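Local coordinates for protein thiol peroxidase (Aquifex aeolicus, PDB 2YZH) that probably reduces hydrogen peroxide and organic hydroperoxides with electrons from thioredoxin, as a thiol-dependent peroxiredoxin that guards the cell against oxidative stress, at residues E29-T34 and E39-G44; Q50-V55 and E117-L122; S57-V62 and P90-R95; E72-A75 and G79-V82; V136-K141 and N165-L170. One frame throughout, in Å; residues are numbered along the deposited sequence.

Contact 1 (E29-T34 and E39-G44); sequences EAVVVT and EKIVGG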
# COMPACT_ATOMS: atom_id res chain seq x y z
N GLU D 29 14.53 -7.07 -5.92
CA GLU D 29 14.69 -7.55 -4.55
C GLU D 29 13.34 -7.42 -3.86
O GLU D 29 12.60 -6.47 -4.07
CB GLU D 29 15.74 -6.74 -3.79
CG GLU D 29 17.15 -6.97 -4.30
CD GLU D 29 18.22 -6.42 -3.38
OE1 GLU D 29 17.91 -5.57 -2.53
OE2 GLU D 29 19.39 -6.85 -3.52
N ALA D 30 13.03 -8.41 -3.03
CA ALA D 30 11.79 -8.42 -2.28
C ALA D 30 12.14 -8.64 -0.82
O ALA D 30 12.81 -9.61 -0.48
CB ALA D 30 10.87 -9.52 -2.79
N VAL D 31 11.68 -7.73 0.03
CA VAL D 31 11.94 -7.83 1.46
C VAL D 31 10.75 -8.57 2.07
O VAL D 31 9.67 -8.00 2.22
CB VAL D 31 12.06 -6.44 2.09
CG1 VAL D 31 12.33 -6.57 3.59
CG2 VAL D 31 13.17 -5.66 1.41
N VAL D 32 10.97 -9.84 2.41
CA VAL D 32 9.92 -10.67 2.97
C VAL D 32 10.18 -11.03 4.44
O VAL D 32 11.29 -10.85 4.95
CB VAL D 32 9.75 -11.96 2.11
CG1 VAL D 32 9.21 -11.59 0.73
CG2 VAL D 32 11.09 -12.68 1.97
N VAL D 33 9.15 -11.54 5.11
CA VAL D 33 9.26 -11.87 6.52
C VAL D 33 9.13 -13.38 6.76
O VAL D 33 8.15 -14.00 6.34
CB VAL D 33 8.15 -11.13 7.33
CG1 VAL D 33 8.34 -11.38 8.83
CG2 VAL D 33 8.21 -9.63 7.04
N THR D 34 10.13 -13.96 7.43
CA THR D 34 10.11 -15.40 7.72
C THR D 34 9.27 -15.71 8.96
O THR D 34 8.85 -14.81 9.68
CB THR D 34 11.55 -15.96 7.89
OG1 THR D 34 12.28 -15.16 8.83
CG2 THR D 34 12.28 -15.94 6.56
N GLU D 39 13.43 -10.49 8.72
CA GLU D 39 13.28 -10.16 7.32
C GLU D 39 14.38 -10.78 6.48
O GLU D 39 15.55 -10.83 6.89
CB GLU D 39 13.26 -8.64 7.11
CG GLU D 39 12.12 -7.95 7.85
CD GLU D 39 11.94 -6.51 7.43
OE1 GLU D 39 12.94 -5.86 7.05
OE2 GLU D 39 10.79 -6.01 7.49
N LYS D 40 14.01 -11.27 5.31
CA LYS D 40 14.95 -11.90 4.40
C LYS D 40 14.79 -11.21 3.06
O LYS D 40 13.70 -10.76 2.71
CB LYS D 40 14.62 -13.39 4.24
CG LYS D 40 15.42 -14.09 3.16
CD LYS D 40 15.00 -15.55 2.99
CE LYS D 40 15.80 -16.23 1.89
NZ LYS D 40 15.34 -17.61 1.63
N ILE D 41 15.89 -11.10 2.31
CA ILE D 41 15.85 -10.49 1.00
C ILE D 41 15.95 -11.59 -0.05
O ILE D 41 16.87 -12.40 -0.01
CB ILE D 41 17.04 -9.54 0.77
CG1 ILE D 41 17.09 -8.47 1.87
CG2 ILE D 41 16.94 -8.93 -0.63
CD1 ILE D 41 15.80 -7.70 2.04
N VAL D 42 14.99 -11.64 -0.98
CA VAL D 42 15.04 -12.62 -2.06
C VAL D 42 15.20 -11.80 -3.33
O VAL D 42 14.76 -10.65 -3.38
CB VAL D 42 13.77 -13.49 -2.14
CG1 VAL D 42 13.61 -14.28 -0.85
CG2 VAL D 42 12.55 -12.64 -2.41
N GLY D 43 15.83 -12.37 -4.34
CA GLY D 43 16.04 -11.64 -5.58
C GLY D 43 17.40 -10.97 -5.57
O GLY D 43 18.21 -11.22 -4.67
N GLY D 44 17.66 -10.12 -6.56
CA GLY D 44 18.96 -9.47 -6.63
C GLY D 44 20.02 -10.52 -6.90
O GLY D 44 19.70 -11.68 -7.12
O HOH W 1 20.15 -9.94 -2.96
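Two successive turns in Ile41, chi1 -56° and chi2 -54°, fold CD1 back against Val31, whose CG2 is set anti to the carbonyl carbon. The two side chains lie side by side and point the same way, with Val31 CG2 and Ile41 CD1 only 3.4 Å apart, a tight pair. The other branch, Ile41 CG2, meets the acid of Glu29, 3.9 Å from Glu29 CD, and Glu29 CG lies 3.9 Å from Gly44 CA. Val31 CG1 rests 3.6 Å from Glu39 OE1, while Glu39 OE2 is held by a salt bridge to Arg112. On the other face Ala30 CB packs on Val42 CG2 at 3.6 Å, and Val32 and Val42 meet at about a right angle; Lys40 leaves this face to reach Thr83. Between the faces, Ala30 and Val42 exchange two backbone hydrogen bonds, and Val32 and Lys40 two more. Glu29 OE2 takes a hydrogen bond from a water that also donates to Gly43 O. Cut back to an alanine, Glu29 would probably leave the water without its carboxylate partner and Ile41 CG2 and Gly44 with less cover. Glu29 OE2 of a second subunit comes close to its counterpart, which may raise the pKa of one or both acids. The alternating pairs, hydrogen-bonded and non-hydrogen-bonded, are those of an antiparallel beta hairpin, here at one margin of the mixed sheet of this thioredoxin-fold peroxiredoxin.

Contact 2 (Q50-V55 and E117-L122); sequences QVIITV and EKYGVL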
# COMPACT_ATOMS: atom_id res chain seq x y z
N GLN D 50 18.85 -18.88 -6.93
CA GLN D 50 17.64 -18.67 -6.16
C GLN D 50 16.39 -19.17 -6.87
O GLN D 50 16.24 -18.98 -8.07
CB GLN D 50 17.44 -17.18 -5.86
CG GLN D 50 18.61 -16.49 -5.22
CD GLN D 50 18.32 -15.02 -4.98
OE1 GLN D 50 17.40 -14.67 -4.24
NE2 GLN D 50 19.08 -14.14 -5.63
N VAL D 51 15.51 -19.80 -6.11
CA VAL D 51 14.25 -20.29 -6.64
C VAL D 51 13.15 -19.64 -5.80
O VAL D 51 13.05 -19.90 -4.61
CB VAL D 51 14.14 -21.83 -6.52
CG1 VAL D 51 12.79 -22.30 -7.08
CG2 VAL D 51 15.28 -22.49 -7.28
N ILE D 52 12.36 -18.79 -6.44
CA ILE D 52 11.28 -18.09 -5.77
C ILE D 52 9.96 -18.66 -6.29
O ILE D 52 9.66 -18.57 -7.47
CB ILE D 52 11.35 -16.58 -6.06
CG1 ILE D 52 12.71 -16.04 -5.59
CG2 ILE D 52 10.21 -15.85 -5.37
CD1 ILE D 52 12.96 -14.59 -5.98
N ILE D 53 9.19 -19.24 -5.38
CA ILE D 53 7.92 -19.86 -5.71
C ILE D 53 6.79 -19.07 -5.08
O ILE D 53 6.70 -18.97 -3.86
CB ILE D 53 7.90 -21.31 -5.17
CG1 ILE D 53 9.08 -22.09 -5.76
CG2 ILE D 53 6.56 -21.98 -5.49
CD1 ILE D 53 9.37 -23.42 -5.07
N THR D 54 5.92 -18.50 -5.90
CA THR D 54 4.81 -17.74 -5.35
C THR D 54 3.53 -18.55 -5.35
O THR D 54 3.26 -19.32 -6.28
CB THR D 54 4.58 -16.41 -6.11
OG1 THR D 54 4.30 -16.68 -7.49
CG2 THR D 54 5.83 -15.52 -6.00
N VAL D 55 2.75 -18.40 -4.29
CA VAL D 55 1.48 -19.10 -4.17
C VAL D 55 0.44 -18.19 -3.52
O VAL D 55 0.78 -17.26 -2.78
CB VAL D 55 1.60 -20.41 -3.31
CG1 VAL D 55 2.66 -21.33 -3.90
CG2 VAL D 55 1.93 -20.07 -1.86
N GLU D 117 4.94 -7.60 -6.21
CA GLU D 117 4.21 -6.92 -7.28
C GLU D 117 5.25 -6.63 -8.36
O GLU D 117 4.93 -6.54 -9.55
CB GLU D 117 3.63 -5.58 -6.79
CG GLU D 117 2.91 -4.79 -7.89
CD GLU D 117 2.49 -3.39 -7.47
OE1 GLU D 117 2.13 -3.20 -6.29
OE2 GLU D 117 2.51 -2.48 -8.32
N LYS D 118 6.51 -6.48 -7.93
CA LYS D 118 7.60 -6.17 -8.86
C LYS D 118 7.93 -7.34 -9.78
O LYS D 118 8.69 -7.19 -10.73
CB LYS D 118 8.85 -5.75 -8.08
CG LYS D 118 8.67 -4.41 -7.35
CD LYS D 118 9.77 -4.17 -6.33
CE LYS D 118 9.51 -2.88 -5.56
NZ LYS D 118 10.39 -2.77 -4.37
N TYR D 119 7.35 -8.50 -9.50
CA TYR D 119 7.57 -9.69 -10.31
C TYR D 119 6.39 -9.95 -11.25
O TYR D 119 6.37 -10.94 -11.97
CB TYR D 119 7.82 -10.92 -9.43
CG TYR D 119 9.25 -11.05 -8.94
CD1 TYR D 119 9.76 -10.20 -7.96
CD2 TYR D 119 10.10 -12.02 -9.48
CE1 TYR D 119 11.08 -10.32 -7.52
CE2 TYR D 119 11.42 -12.14 -9.04
CZ TYR D 119 11.90 -11.29 -8.07
OH TYR D 119 13.21 -11.41 -7.65
N GLY D 120 5.42 -9.04 -11.23
CA GLY D 120 4.26 -9.18 -12.10
C GLY D 120 3.30 -10.30 -11.75
O GLY D 120 2.56 -10.76 -12.62
N VAL D 121 3.29 -10.73 -10.49
CA VAL D 121 2.39 -11.80 -10.09
C VAL D 121 1.29 -11.38 -9.12
O VAL D 121 0.56 -12.23 -8.60
CB VAL D 121 3.19 -13.00 -9.50
CG1 VAL D 121 4.07 -13.61 -10.58
CG2 VAL D 121 4.04 -12.55 -8.33
N LEU D 122 1.14 -10.08 -8.88
CA LEU D 122 0.08 -9.61 -8.00
C LEU D 122 -1.23 -9.61 -8.80
O LEU D 122 -1.31 -9.00 -9.86
CB LEU D 122 0.36 -8.18 -7.51
CG LEU D 122 -0.71 -7.60 -6.59
CD1 LEU D 122 -0.75 -8.39 -5.28
CD2 LEU D 122 -0.41 -6.13 -6.31
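One face of the central sheet of the thioredoxin fold is covered here by the loop that leads from strand 106-109 to strand 135-139. Ile52 and Thr54, alternate residues of strand 49-54, turn toward it and meet Tyr119 and Val121, which flank Gly120. Ile52 crosses Tyr119 at about a right angle: its CD1 comes obliquely to the phenol end of the ring, 3.6 Å from Tyr119 OH and 4.0 Å from Tyr119 CZ. With CG1 anti to the carbonyl carbon (chi1 -59°) and the chain extended beyond, the methyl reaches out to that end of the ring. Farther along, Thr54 and Val121 approach tip to tip, Thr54 CG2 lying 4.2 Å from Val121 CG2. Thr54 holds its hydroxyl between the backbone N and the carbonyl carbon, chi1 59°, which leaves CG2 for Val121 and OG1 for a hydrogen bond with Ala133 O. The loop is kept in shape by a backbone hydrogen bond from Gly120 N to Glu117 O, 3.1 Å long, and the positive phi of Gly120 suits glycine. Phe137 meets the Tyr119 ring edge-to-face, and the side chain of Thr54 stands about 9 Å from that of Cys63, the predicted peroxidatic cysteine. Across the contact only carbon and the phenol oxygen meet, in a buried place; each hydroxyl is satisfied elsewhere, Tyr119 OH by Pro28 O, which is consistent with van der Waals fit, and probably exclusion of water, joining loop to strand.

Contact 3 (S57-V62 and P90-R95); sequences SLDTPV and PFAQKR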
# COMPACT_ATOMS: atom_id res chain seq x y z
N SER D 57 -1.93 -18.94 -1.18
CA SER D 57 -1.96 -19.12 0.27
C SER D 57 -1.65 -20.54 0.71
O SER D 57 -2.21 -21.50 0.20
CB SER D 57 -3.34 -18.74 0.81
OG SER D 57 -3.42 -19.00 2.21
N LEU D 58 -0.75 -20.65 1.68
CA LEU D 58 -0.37 -21.95 2.21
C LEU D 58 -1.53 -22.60 2.96
O LEU D 58 -1.44 -23.75 3.38
CB LEU D 58 0.85 -21.82 3.13
CG LEU D 58 2.14 -21.35 2.45
CD1 LEU D 58 3.22 -21.13 3.50
CD2 LEU D 58 2.60 -22.40 1.44
N ASP D 59 -2.61 -21.86 3.15
CA ASP D 59 -3.77 -22.40 3.85
C ASP D 59 -4.82 -22.98 2.90
O ASP D 59 -5.98 -23.15 3.27
CB ASP D 59 -4.42 -21.34 4.74
CG ASP D 59 -3.72 -21.21 6.08
OD1 ASP D 59 -3.30 -22.25 6.63
OD2 ASP D 59 -3.61 -20.08 6.61
N THR D 60 -4.40 -23.28 1.68
CA THR D 60 -5.28 -23.88 0.69
C THR D 60 -4.61 -25.19 0.27
O THR D 60 -3.38 -25.26 0.19
CB THR D 60 -5.49 -22.97 -0.54
OG1 THR D 60 -4.25 -22.76 -1.22
CG2 THR D 60 -6.07 -21.63 -0.11
N PRO D 61 -5.41 -26.24 -0.00
CA PRO D 61 -4.92 -27.56 -0.41
C PRO D 61 -3.88 -27.58 -1.53
O PRO D 61 -2.85 -28.23 -1.41
CB PRO D 61 -6.20 -28.29 -0.80
CG PRO D 61 -7.21 -27.69 0.11
CD PRO D 61 -6.88 -26.22 0.02
N VAL D 62 -4.15 -26.87 -2.62
CA VAL D 62 -3.23 -26.86 -3.76
C VAL D 62 -1.86 -26.30 -3.40
O VAL D 62 -0.83 -26.87 -3.77
CB VAL D 62 -3.82 -26.05 -4.94
CG1 VAL D 62 -2.80 -25.98 -6.08
CG2 VAL D 62 -5.10 -26.72 -5.42
N PRO D 90 3.02 -14.25 8.68
CA PRO D 90 4.02 -15.20 9.19
C PRO D 90 3.42 -16.21 10.18
O PRO D 90 3.86 -17.35 10.25
CB PRO D 90 5.04 -14.28 9.86
CG PRO D 90 4.98 -13.04 9.01
CD PRO D 90 3.48 -12.86 8.83
N PHE D 91 2.41 -15.78 10.94
CA PHE D 91 1.79 -16.66 11.93
C PHE D 91 1.15 -17.89 11.31
O PHE D 91 1.17 -18.97 11.90
CB PHE D 91 0.77 -15.87 12.74
CG PHE D 91 1.31 -14.60 13.30
CD1 PHE D 91 2.31 -14.62 14.27
CD2 PHE D 91 0.88 -13.37 12.81
CE1 PHE D 91 2.86 -13.44 14.76
CE2 PHE D 91 1.42 -12.18 13.29
CZ PHE D 91 2.42 -12.22 14.26
N ALA D 92 0.58 -17.74 10.12
CA ALA D 92 -0.05 -18.86 9.43
C ALA D 92 1.03 -19.73 8.79
O ALA D 92 0.91 -20.95 8.76
CB ALA D 92 -1.01 -18.35 8.37
N GLN D 93 2.08 -19.09 8.28
CA GLN D 93 3.17 -19.83 7.66
C GLN D 93 3.90 -20.68 8.69
O GLN D 93 4.35 -21.78 8.38
CB GLN D 93 4.17 -18.87 6.99
CG GLN D 93 3.57 -18.00 5.88
CD GLN D 93 4.62 -17.54 4.89
OE1 GLN D 93 5.75 -17.23 5.27
NE2 GLN D 93 4.24 -17.48 3.61
N LYS D 94 4.01 -20.17 9.91
CA LYS D 94 4.68 -20.92 10.96
C LYS D 94 3.89 -22.18 11.29
O LYS D 94 4.46 -23.27 11.39
CB LYS D 94 4.83 -20.06 12.22
CG LYS D 94 5.72 -20.67 13.29
CD LYS D 94 5.84 -19.76 14.50
CE LYS D 94 6.87 -20.29 15.49
NZ LYS D 94 8.23 -20.37 14.87
N ARG D 95 2.58 -22.03 11.44
CA ARG D 95 1.71 -23.16 11.75
C ARG D 95 1.79 -24.20 10.63
O ARG D 95 1.77 -25.41 10.89
CB ARG D 95 0.27 -22.68 11.91
CG ARG D 95 0.16 -21.45 12.80
CD ARG D 95 -0.27 -21.78 14.22
NE ARG D 95 -1.72 -21.65 14.37
CZ ARG D 95 -2.35 -21.66 15.54
NH1 ARG D 95 -1.67 -21.80 16.67
NH2 ARG D 95 -3.67 -21.52 15.57
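A small, buried van der Waals contact joins the loop of the predicted active site, in this peroxiredoxin fold, to the first turns of helix 90-100. The loop runs into helix 61-73, which carries Cys63, the predicted site of the sulfenic acid intermediate; helix 90-100 carries Cys97, its predicted disulfide partner, although that bond is absent from this structure. Leu58 reaches toward Gln93 and crosses it obliquely, its CD1 lying 3.8 Å from Gln93 NE2 and 3.9 Å from Gln93 CG, so that this one methyl spans the join between the aliphatic CG and the amide. Gln93 extends beyond CG, and its NE2 makes weak hydrogen bonds with Ala108 O and Ser86 OG, which would help to fix the turn of the amide. Leu58 is also about 5 Å from the Cys63 side chain, so this contact lies beside the predicted active site. Next along the loop, Asp59 has CG beside its backbone N (chi1 -83°), which brings OD2 round to within 3.6 Å of Ala92 CB although the CB of Asp59 does not point at the helix. Both the loop and the helix also take part in a subunit interface, where Asp59 OD1 pairs in a salt bridge with Arg95 of a fourth subunit. The loop itself is braced from within by a type I turn, Ser57 to Thr60. Ser57 OG accepts from Asp59 N at 3.1 Å, an ST turn, and Ser57 O takes two donors, Thr60 N at 3.2 Å and, in the carbonyl plane, Thr60 OG1 at 2.8 Å.

Contact 4 (E72-A75 and G79-V82); sequences EIMA and GVDV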
# COMPACT_ATOMS: atom_id res chain seq x y z
N GLU D 72 10.21 -31.82 -1.02
CA GLU D 72 10.71 -33.16 -1.28
C GLU D 72 11.81 -33.23 -2.34
O GLU D 72 12.90 -33.74 -2.09
CB GLU D 72 9.57 -34.07 -1.73
CG GLU D 72 8.60 -34.47 -0.64
CD GLU D 72 7.38 -35.17 -1.19
OE1 GLU D 72 7.55 -36.09 -2.03
OE2 GLU D 72 6.25 -34.82 -0.79
N ILE D 73 11.51 -32.70 -3.53
CA ILE D 73 12.45 -32.73 -4.64
C ILE D 73 13.69 -31.86 -4.53
O ILE D 73 14.66 -32.07 -5.27
CB ILE D 73 11.73 -32.40 -5.97
CG1 ILE D 73 11.10 -31.00 -5.89
CG2 ILE D 73 10.66 -33.44 -6.27
CD1 ILE D 73 10.34 -30.61 -7.15
N MET D 74 13.68 -30.89 -3.62
CA MET D 74 14.84 -30.03 -3.45
C MET D 74 15.67 -30.49 -2.25
O MET D 74 16.70 -29.90 -1.93
CB MET D 74 14.41 -28.57 -3.22
CG MET D 74 13.61 -27.95 -4.35
SD MET D 74 14.46 -27.93 -5.94
CE MET D 74 15.59 -26.57 -5.73
N ALA D 75 15.22 -31.56 -1.60
CA ALA D 75 15.91 -32.10 -0.43
C ALA D 75 17.40 -32.35 -0.65
O ALA D 75 17.80 -33.06 -1.57
CB ALA D 75 15.23 -33.40 0.02
N GLY D 79 24.06 -25.60 -3.39
CA GLY D 79 24.11 -24.44 -4.26
C GLY D 79 22.80 -23.77 -4.66
O GLY D 79 22.77 -23.05 -5.66
N VAL D 80 21.74 -23.99 -3.90
CA VAL D 80 20.45 -23.39 -4.22
C VAL D 80 19.75 -22.87 -2.97
O VAL D 80 19.94 -23.40 -1.87
CB VAL D 80 19.52 -24.39 -4.95
CG1 VAL D 80 19.04 -25.45 -3.97
CG2 VAL D 80 18.35 -23.66 -5.58
N ASP D 81 18.95 -21.83 -3.14
CA ASP D 81 18.20 -21.25 -2.03
C ASP D 81 16.76 -21.13 -2.52
O ASP D 81 16.45 -20.31 -3.38
CB ASP D 81 18.77 -19.87 -1.68
CG ASP D 81 18.04 -19.21 -0.53
OD1 ASP D 81 17.90 -19.85 0.53
OD2 ASP D 81 17.60 -18.06 -0.70
N VAL D 82 15.88 -21.97 -1.97
CA VAL D 82 14.47 -22.00 -2.37
C VAL D 82 13.54 -21.36 -1.35
O VAL D 82 13.54 -21.71 -0.18
CB VAL D 82 14.01 -23.46 -2.63
CG1 VAL D 82 12.60 -23.48 -3.18
CG2 VAL D 82 14.96 -24.14 -3.59
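Apolar packing carries the whole contact, and one methionine does the reaching. Met74 CE meets Val82 CG2 at 3.3 Å, tighter than usual van der Waals contact, and Val80 CG2 at 4.0 Å. Toward Val82 the methionine runs obliquely, with Met74 CG also 4.1 Å from Val82 CG2; Val80 it meets at about a right angle, coming to both of its methyls. The chain is bent at chi2 (-58°) and chi3 (-78°), a fold that carries CE round to the strand. Val80 and Val82 are alternate residues and offer their side chains on the same face of the strand, while Asp81 between them turns away and has a long, weak ion pair with Lys40. Val51 of the neighbouring strand 49-54 touches both valines, with Ile53 also on Val82 and Val167 of helix 160-170 on Val80. Among backbone bonds, Ala75 N donates to Glu72 O at 3.2 Å, where the chain leaves helix 61-73. The contact packs the end of helix 61-73 against strand 80-86, within the beta-alpha-beta crossover of strand 49-54, helix 61-73 and strand 80-86, the element that repeatedly builds parallel sheets and that forms part of the thioredoxin fold.

Contact 5 (V136-K141 and N165-L170); sequences VFIIDK and NKVKEL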
# COMPACT_ATOMS: atom_id res chain seq x y z
N VAL D 136 6.80 -19.52 -10.66
CA VAL D 136 8.13 -19.95 -10.26
C VAL D 136 9.17 -19.15 -11.02
O VAL D 136 9.06 -18.98 -12.23
CB VAL D 136 8.37 -21.44 -10.54
CG1 VAL D 136 9.79 -21.82 -10.12
CG2 VAL D 136 7.36 -22.28 -9.78
N PHE D 137 10.16 -18.66 -10.29
CA PHE D 137 11.24 -17.89 -10.88
C PHE D 137 12.54 -18.52 -10.43
O PHE D 137 12.64 -18.99 -9.31
CB PHE D 137 11.22 -16.44 -10.37
CG PHE D 137 9.97 -15.70 -10.71
CD1 PHE D 137 9.82 -15.10 -11.95
CD2 PHE D 137 8.92 -15.64 -9.80
CE1 PHE D 137 8.63 -14.45 -12.29
CE2 PHE D 137 7.73 -14.99 -10.13
CZ PHE D 137 7.59 -14.40 -11.38
N ILE D 138 13.52 -18.54 -11.32
CA ILE D 138 14.83 -19.06 -10.96
C ILE D 138 15.79 -17.93 -11.31
O ILE D 138 15.80 -17.45 -12.44
CB ILE D 138 15.20 -20.33 -11.73
CG1 ILE D 138 14.20 -21.44 -11.40
CG2 ILE D 138 16.60 -20.79 -11.32
CD1 ILE D 138 14.45 -22.73 -12.17
N ILE D 139 16.55 -17.49 -10.32
CA ILE D 139 17.49 -16.40 -10.49
C ILE D 139 18.92 -16.93 -10.48
O ILE D 139 19.28 -17.71 -9.60
CB ILE D 139 17.34 -15.37 -9.34
CG1 ILE D 139 15.85 -15.04 -9.13
CG2 ILE D 139 18.15 -14.12 -9.64
CD1 ILE D 139 15.11 -14.61 -10.39
N ASP D 140 19.73 -16.52 -11.45
CA ASP D 140 21.12 -16.99 -11.50
C ASP D 140 22.00 -16.17 -10.56
O ASP D 140 21.55 -15.19 -9.96
CB ASP D 140 21.68 -16.94 -12.93
CG ASP D 140 21.70 -15.53 -13.52
OD1 ASP D 140 21.88 -14.55 -12.76
OD2 ASP D 140 21.56 -15.41 -14.76
N LYS D 141 23.26 -16.59 -10.42
CA LYS D 141 24.19 -15.89 -9.54
C LYS D 141 24.43 -14.44 -9.94
O LYS D 141 24.92 -13.65 -9.12
CB LYS D 141 25.53 -16.63 -9.51
CG LYS D 141 25.51 -17.97 -8.81
CD LYS D 141 26.92 -18.55 -8.75
CE LYS D 141 26.97 -19.84 -7.96
NZ LYS D 141 28.36 -20.40 -7.95
N ASN D 165 14.99 -29.59 -13.28
CA ASN D 165 15.99 -29.73 -14.33
C ASN D 165 16.74 -28.44 -14.61
O ASN D 165 17.95 -28.44 -14.82
CB ASN D 165 15.34 -30.23 -15.62
CG ASN D 165 14.61 -31.55 -15.43
OD1 ASN D 165 15.11 -32.45 -14.76
ND2 ASN D 165 13.43 -31.67 -16.04
N LYS D 166 16.02 -27.32 -14.60
CA LYS D 166 16.64 -26.03 -14.85
C LYS D 166 17.64 -25.70 -13.74
O LYS D 166 18.76 -25.26 -14.01
CB LYS D 166 15.58 -24.93 -14.95
CG LYS D 166 16.14 -23.58 -15.34
CD LYS D 166 16.77 -23.62 -16.72
CE LYS D 166 17.38 -22.28 -17.09
NZ LYS D 166 17.95 -22.28 -18.47
N VAL D 167 17.23 -25.90 -12.50
CA VAL D 167 18.10 -25.63 -11.36
C VAL D 167 19.41 -26.40 -11.54
O VAL D 167 20.50 -25.84 -11.37
CB VAL D 167 17.44 -26.06 -10.03
CG1 VAL D 167 18.40 -25.82 -8.87
CG2 VAL D 167 16.16 -25.26 -9.81
N LYS D 168 19.30 -27.68 -11.88
CA LYS D 168 20.48 -28.53 -12.08
C LYS D 168 21.36 -27.96 -13.18
O LYS D 168 22.59 -27.92 -13.05
CB LYS D 168 20.06 -29.95 -12.44
CG LYS D 168 19.28 -30.66 -11.35
CD LYS D 168 18.92 -32.07 -11.76
CE LYS D 168 18.19 -32.79 -10.64
NZ LYS D 168 19.00 -32.83 -9.39
N GLU D 169 20.73 -27.52 -14.26
CA GLU D 169 21.45 -26.95 -15.39
C GLU D 169 22.26 -25.74 -14.95
O GLU D 169 23.40 -25.55 -15.39
CB GLU D 169 20.46 -26.53 -16.47
CG GLU D 169 21.11 -26.05 -17.76
CD GLU D 169 20.20 -25.13 -18.54
OE1 GLU D 169 20.01 -23.98 -18.11
OE2 GLU D 169 19.67 -25.56 -19.59
N LEU D 170 21.68 -24.92 -14.08
CA LEU D 170 22.37 -23.73 -13.59
C LEU D 170 23.43 -24.09 -12.55
O LEU D 170 24.27 -23.25 -12.20
CB LEU D 170 21.36 -22.75 -12.98
CG LEU D 170 20.27 -22.22 -13.93
CD1 LEU D 170 19.40 -21.21 -13.20
CD2 LEU D 170 20.92 -21.58 -15.15
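Lys166, whose CB and CG touch Ile138 CD1, sends NZ to the flat carboxylate of Glu169, met on the syn side of OE1, 19° out of its plane; the side chain of Tyr147 also touches Ile138 and Lys166. Here the C-terminal helix of the thioredoxin fold lies over its sheet: the axes of segments 136-139 and 165-170 run 5° apart in direction and approach to 9.9 Å. Lys166 and Glu169 form a salt bridge about one turn apart on the helix. Ile138 carries the contact from the strand. Its CG1 branch, beside the backbone N at chi1 -62° and extended beyond, puts CD1 3.7 Å from both Lys166 CB and Lys166 CG and 3.9 Å from Val167 CG2. Lys166 bends at chi2, which keeps its aliphatic part on Ile138 while its end leads away to the exposed Glu169. A glycine in place of Lys166 would probably open a gap against Ile138 CD1 and leave Glu169 without its charged mate. Val49 and Val51 of strand 49-54 extend the apolar floor beneath the helix: Val49 touches Ile138 and Leu170, and Val51 touches Val167. On its other branch Ile138 crosses Leu170 obliquely, and there Ile138 CG2 lies 3.4 Å from Leu170 CD1, closer than usual for two carbons.

Overall arrangement
From the N terminus, contact 1 closes a short hairpin before the central strand 49-54 begins, and Gln50 of contact 2 then bonds back to Gly43. Contact 2 spans the longest loop, 50-55 to 117-122. Contact 3 lies within it, bringing the loop of the predicted active site to helix 90-100, and contact 4 lies within contact 3, finishing the crossover from helix 61-73 to strand 80-86. Contact 5 follows in series, closing the chain from strand 135-139 to helix 160-170; no two contacts cross. Contacts 1, 2, 4 and 5 all reach the mixed sheet, while contacts 3 and 5, centres about 25 Å apart, lie on opposite sides of the chain's centre.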